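Local coordinates for protein epsin-2 (Saccharomyces cerevisiae, PDB 6ENR) that binds membranes rich in phosphatidylinositol 4,5- and 3,5-bisphosphate through its ENTH domain and is required for endocytosis and actin localization, at residues 36-47 with 78-89. Numbering follows the deposited sequence.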
loop_
_atom_site.group_PDB
_atom_site.type_symbol
_atom_site.label_atom_id
_atom_site.label_comp_id
_atom_site.label_asym_id
_atom_site.label_seq_id
_atom_site.Cartn_x
_atom_site.Cartn_y
_atom_site.Cartn_z
ATOM N N ILE A 36 -6.606 8.073 -8.476
ATOM C CA ILE A 36 -7.791 7.345 -7.977
ATOM C C ILE A 36 -8.281 6.361 -9.024
ATOM O O ILE A 36 -8.802 5.302 -8.706
ATOM C CB ILE A 36 -8.885 8.303 -7.384
ATOM C CG1 ILE A 36 -8.374 8.866 -6.071
ATOM C CG2 ILE A 36 -10.147 7.561 -6.981
ATOM C CD1 ILE A 36 -8.354 7.906 -4.877
ATOM N N ASP A 37 -8.097 6.673 -10.286
ATOM C CA ASP A 37 -8.536 5.821 -11.350
ATOM C C ASP A 37 -7.834 4.460 -11.141
ATOM O O ASP A 37 -8.452 3.416 -11.152
ATOM C CB ASP A 37 -8.152 6.412 -12.730
ATOM C CG ASP A 37 -8.899 7.712 -13.077
ATOM O OD1 ASP A 37 -9.743 8.170 -12.262
ATOM O OD2 ASP A 37 -8.618 8.304 -14.154
ATOM N N THR A 38 -6.532 4.541 -10.924
ATOM C CA THR A 38 -5.631 3.382 -10.768
ATOM C C THR A 38 -5.938 2.610 -9.488
ATOM O O THR A 38 -5.952 1.388 -9.521
ATOM C CB THR A 38 -4.162 3.896 -10.722
ATOM O OG1 THR A 38 -3.834 4.413 -12.018
ATOM C CG2 THR A 38 -3.177 2.816 -10.325
ATOM N N LEU A 39 -6.116 3.332 -8.384
ATOM C CA LEU A 39 -6.441 2.698 -7.060
ATOM C C LEU A 39 -7.761 1.954 -7.155
ATOM O O LEU A 39 -7.855 0.765 -6.796
ATOM C CB LEU A 39 -6.518 3.738 -5.978
ATOM C CG LEU A 39 -5.141 4.410 -5.656
ATOM C CD1 LEU A 39 -5.375 5.570 -4.758
ATOM C CD2 LEU A 39 -4.166 3.503 -4.922
ATOM N N ASP A 40 -8.770 2.592 -7.743
ATOM C CA ASP A 40 -10.044 1.880 -7.876
ATOM C C ASP A 40 -10.020 0.665 -8.831
ATOM O O ASP A 40 -10.641 -0.342 -8.518
ATOM C CB ASP A 40 -11.201 2.811 -8.180
ATOM C CG ASP A 40 -12.496 2.233 -7.591
ATOM O OD1 ASP A 40 -12.659 2.135 -6.289
ATOM O OD2 ASP A 40 -13.248 1.757 -8.400
ATOM N N ASP A 41 -9.169 0.674 -9.867
ATOM C CA ASP A 41 -9.066 -0.480 -10.730
ATOM C C ASP A 41 -8.371 -1.625 -9.953
ATOM O O ASP A 41 -8.835 -2.752 -9.926
ATOM C CB ASP A 41 -8.279 -0.034 -11.950
ATOM C CG ASP A 41 -8.372 -0.987 -13.122
ATOM O OD1 ASP A 41 -9.130 -1.997 -13.147
ATOM O OD2 ASP A 41 -7.661 -0.673 -14.079
ATOM N N LEU A 42 -7.286 -1.318 -9.267
ATOM C CA LEU A 42 -6.646 -2.272 -8.332
ATOM C C LEU A 42 -7.612 -2.867 -7.382
ATOM O O LEU A 42 -7.679 -4.096 -7.237
ATOM C CB LEU A 42 -5.463 -1.694 -7.602
ATOM C CG LEU A 42 -4.291 -1.402 -8.583
ATOM C CD1 LEU A 42 -3.379 -0.416 -7.920
ATOM C CD2 LEU A 42 -3.461 -2.641 -8.930
ATOM N N ALA A 43 -8.413 -2.012 -6.772
ATOM C CA ALA A 43 -9.359 -2.485 -5.827
ATOM C C ALA A 43 -10.323 -3.419 -6.439
ATOM O O ALA A 43 -10.539 -4.526 -5.896
ATOM C CB ALA A 43 -10.082 -1.321 -5.128
ATOM N N GLN A 44 -10.843 -3.076 -7.622
ATOM C CA GLN A 44 -11.735 -4.001 -8.289
ATOM C C GLN A 44 -11.116 -5.354 -8.639
ATOM O O GLN A 44 -11.723 -6.439 -8.491
ATOM C CB GLN A 44 -12.291 -3.402 -9.535
ATOM C CG GLN A 44 -13.276 -2.263 -9.295
ATOM C CD GLN A 44 -14.132 -2.305 -8.014
ATOM O OE1 GLN A 44 -14.934 -3.256 -7.751
ATOM N NE2 GLN A 44 -14.014 -1.222 -7.221
ATOM N N ARG A 45 -9.904 -5.278 -9.096
ATOM C CA ARG A 45 -9.177 -6.483 -9.497
ATOM C C ARG A 45 -8.801 -7.379 -8.343
ATOM O O ARG A 45 -8.621 -8.615 -8.506
ATOM C CB ARG A 45 -7.961 -6.084 -10.290
ATOM C CG ARG A 45 -8.306 -5.406 -11.600
ATOM C CD ARG A 45 -7.072 -5.229 -12.413
ATOM N NE ARG A 45 -7.140 -4.217 -13.449
ATOM C CZ ARG A 45 -6.423 -4.243 -14.595
ATOM N NH1 ARG A 45 -5.582 -5.230 -14.880
ATOM N NH2 ARG A 45 -6.547 -3.220 -15.450
ATOM N N SER A 46 -8.675 -6.779 -7.147
ATOM C CA SER A 46 -8.308 -7.513 -5.952
ATOM C C SER A 46 -9.316 -8.594 -5.579
ATOM O O SER A 46 -8.970 -9.520 -4.861
ATOM C CB SER A 46 -8.098 -6.527 -4.785
ATOM O OG SER A 46 -9.339 -6.007 -4.323
ATOM N N TYR A 47 -10.553 -8.512 -6.121
ATOM C CA TYR A 47 -11.584 -9.535 -5.935
ATOM C C TYR A 47 -11.386 -10.811 -6.766
ATOM O O TYR A 47 -12.036 -11.833 -6.504
ATOM C CB TYR A 47 -12.936 -8.939 -6.237
ATOM C CG TYR A 47 -13.334 -7.943 -5.177
ATOM C CD1 TYR A 47 -13.986 -8.352 -4.009
ATOM C CD2 TYR A 47 -13.000 -6.589 -5.302
ATOM C CE1 TYR A 47 -14.293 -7.436 -2.991
ATOM C CE2 TYR A 47 -13.365 -5.663 -4.311
ATOM C CZ TYR A 47 -13.978 -6.086 -3.165
ATOM O OH TYR A 47 -14.293 -5.111 -2.231
ATOM N N THR A 78 0.339 3.738 -0.025
ATOM C CA THR A 78 -0.911 4.394 -0.469
ATOM C C THR A 78 -1.877 3.361 -1.044
ATOM O O THR A 78 -3.129 3.404 -0.780
ATOM C CB THR A 78 -0.626 5.488 -1.515
ATOM O OG1 THR A 78 0.283 6.450 -0.927
ATOM C CG2 THR A 78 -1.941 6.232 -1.921
ATOM N N VAL A 79 -1.328 2.481 -1.905
ATOM C CA VAL A 79 -2.130 1.374 -2.512
ATOM C C VAL A 79 -2.697 0.510 -1.437
ATOM O O VAL A 79 -3.863 0.150 -1.466
ATOM C CB VAL A 79 -1.317 0.564 -3.601
ATOM C CG1 VAL A 79 -2.068 -0.659 -4.038
ATOM C CG2 VAL A 79 -0.928 1.409 -4.767
ATOM N N LEU A 80 -1.880 0.164 -0.422
ATOM C CA LEU A 80 -2.363 -0.739 0.583
ATOM C C LEU A 80 -3.524 -0.092 1.405
ATOM O O LEU A 80 -4.555 -0.715 1.675
ATOM C CB LEU A 80 -1.175 -1.158 1.420
ATOM C CG LEU A 80 -1.162 -2.440 2.163
ATOM C CD1 LEU A 80 -1.602 -3.615 1.305
ATOM C CD2 LEU A 80 0.212 -2.620 2.804
ATOM N N ASP A 81 -3.308 1.168 1.741
ATOM C CA ASP A 81 -4.250 1.947 2.479
ATOM C C ASP A 81 -5.597 1.951 1.747
ATOM O O ASP A 81 -6.641 1.823 2.395
ATOM C CB ASP A 81 -3.735 3.407 2.637
ATOM C CG ASP A 81 -4.301 4.126 3.861
ATOM O OD1 ASP A 81 -4.534 3.469 4.880
ATOM O OD2 ASP A 81 -4.476 5.364 3.837
ATOM N N TYR A 82 -5.586 2.081 0.415
ATOM C CA TYR A 82 -6.799 2.083 -0.395
ATOM C C TYR A 82 -7.422 0.680 -0.424
ATOM O O TYR A 82 -8.595 0.516 -0.180
ATOM C CB TYR A 82 -6.516 2.583 -1.823
ATOM C CG TYR A 82 -7.752 2.888 -2.606
ATOM C CD1 TYR A 82 -8.326 4.175 -2.560
ATOM C CD2 TYR A 82 -8.352 1.937 -3.400
ATOM C CE1 TYR A 82 -9.488 4.483 -3.296
ATOM C CE2 TYR A 82 -9.516 2.211 -4.076
ATOM C CZ TYR A 82 -10.067 3.517 -4.005
ATOM O OH TYR A 82 -11.192 3.757 -4.662
ATOM N N LEU A 83 -6.605 -0.350 -0.652
ATOM C CA LEU A 83 -7.129 -1.704 -0.728
ATOM C C LEU A 83 -7.793 -2.176 0.558
ATOM O O LEU A 83 -8.783 -2.932 0.540
ATOM C CB LEU A 83 -6.012 -2.656 -1.155
ATOM C CG LEU A 83 -5.492 -2.539 -2.564
ATOM C CD1 LEU A 83 -4.371 -3.536 -2.746
ATOM C CD2 LEU A 83 -6.558 -2.675 -3.632
ATOM N N VAL A 84 -7.227 -1.850 1.696
ATOM C CA VAL A 84 -7.844 -2.316 2.941
ATOM C C VAL A 84 -9.248 -1.771 3.185
ATOM O O VAL A 84 -10.059 -2.414 3.860
ATOM C CB VAL A 84 -6.958 -2.093 4.166
ATOM C CG1 VAL A 84 -5.644 -2.835 4.039
ATOM C CG2 VAL A 84 -6.855 -0.663 4.535
ATOM N N ARG A 85 -9.559 -0.629 2.577
ATOM C CA ARG A 85 -10.953 -0.089 2.600
ATOM C C ARG A 85 -11.823 -0.472 1.452
ATOM O O ARG A 85 -12.989 -0.866 1.659
ATOM C CB ARG A 85 -10.868 1.425 2.617
ATOM C CG ARG A 85 -10.001 1.976 3.658
ATOM C CD ARG A 85 -9.692 3.442 3.355
ATOM N NE ARG A 85 -9.359 4.180 4.560
ATOM C CZ ARG A 85 -8.207 4.129 5.203
ATOM N NH1 ARG A 85 -7.210 3.389 4.749
ATOM N NH2 ARG A 85 -8.045 4.836 6.326
ATOM N N PHE A 86 -11.266 -0.487 0.226
ATOM C CA PHE A 86 -12.059 -0.691 -0.995
ATOM C C PHE A 86 -11.856 -2.000 -1.743
ATOM O O PHE A 86 -12.685 -2.323 -2.612
ATOM C CB PHE A 86 -11.804 0.455 -1.940
ATOM C CG PHE A 86 -12.205 1.770 -1.334
ATOM C CD1 PHE A 86 -13.540 2.062 -1.135
ATOM C CD2 PHE A 86 -11.248 2.617 -0.852
ATOM C CE1 PHE A 86 -13.891 3.218 -0.451
ATOM C CE2 PHE A 86 -11.581 3.779 -0.216
ATOM C CZ PHE A 86 -12.900 4.083 -0.015
ATOM N N GLY A 87 -10.817 -2.727 -1.384
ATOM C CA GLY A 87 -10.565 -3.976 -2.024
ATOM C C GLY A 87 -11.113 -5.170 -1.283
ATOM O O GLY A 87 -11.840 -5.078 -0.281
ATOM N N SER A 88 -10.739 -6.319 -1.801
ATOM C CA SER A 88 -11.092 -7.605 -1.210
ATOM C C SER A 88 -10.700 -7.712 0.280
ATOM O O SER A 88 -9.636 -7.254 0.727
ATOM C CB SER A 88 -10.283 -8.686 -2.011
ATOM O OG SER A 88 -10.451 -9.915 -1.449
ATOM N N GLU A 89 -11.511 -8.469 1.011
ATOM C CA GLU A 89 -11.242 -8.744 2.422
ATOM C C GLU A 89 -9.915 -9.442 2.512
ATOM O O GLU A 89 -9.229 -9.355 3.512
ATOM C CB GLU A 89 -12.344 -9.641 3.011
ATOM C CG GLU A 89 -13.773 -9.151 2.872
ATOM C CD GLU A 89 -14.409 -9.073 1.428
ATOM O OE1 GLU A 89 -13.836 -9.500 0.327
ATOM O OE2 GLU A 89 -15.579 -8.578 1.401
#
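Y82 is the knob that joins helices 36-45 and 70-86 of this all-helical ENTH domain, its ring seated in a hole formed by I36, L39, D40 and A43. The short helix segments cross at -51° with axes 9.4 Å apart. L39 lays its CB over the middle of one ring face, a CH-pi contact 3.6 Å from the Y82 centroid, while F86 CD2 covers the opposite face. A43 meets the ring edge with its methyl, A43 CB lying 3.7 Å from Y82 CE2; with a methyl on one side and no side chain on the other, the CA atoms of A43 and G87 can come within 4.3 Å. Tyrosine suits the hole because a flat apolar ring ends in a polar hydroxyl: with CG anti to the backbone N (chi1 -168°), the ring reaches across and its OH donates to D40 OD1 at 2.7 Å, on that oxygen's anti lone pair, the carboxylate standing nearly perpendicular to the ring. A leucine in place of Y82 would probably leave D40 OD1 without this donor and the L39 CB without an aromatic face to lie on.

Deeper in, L39 CD2 packs on V79, and L83 CD2 packs against the backbone of A43 at its CA; V79 and L83 continue the apolar layer to L59 of helix 49-63 and C91 of helix 89-97. The other oxygen, D40 OD2, takes a bond from Q44 NE2, which comes from above the carboxylate plane and so helps to steady it. Where helix 70-86 ends, one face of the Y47 ring lies over S88 N, offset toward the rim, and S88 OG caps N90 at the start of the next helix. Glycine suits position 87, since a side chain there would run into S46 OG, which accepts the S88 N-H at 2.9 Å in a nearly straight bond of 169°.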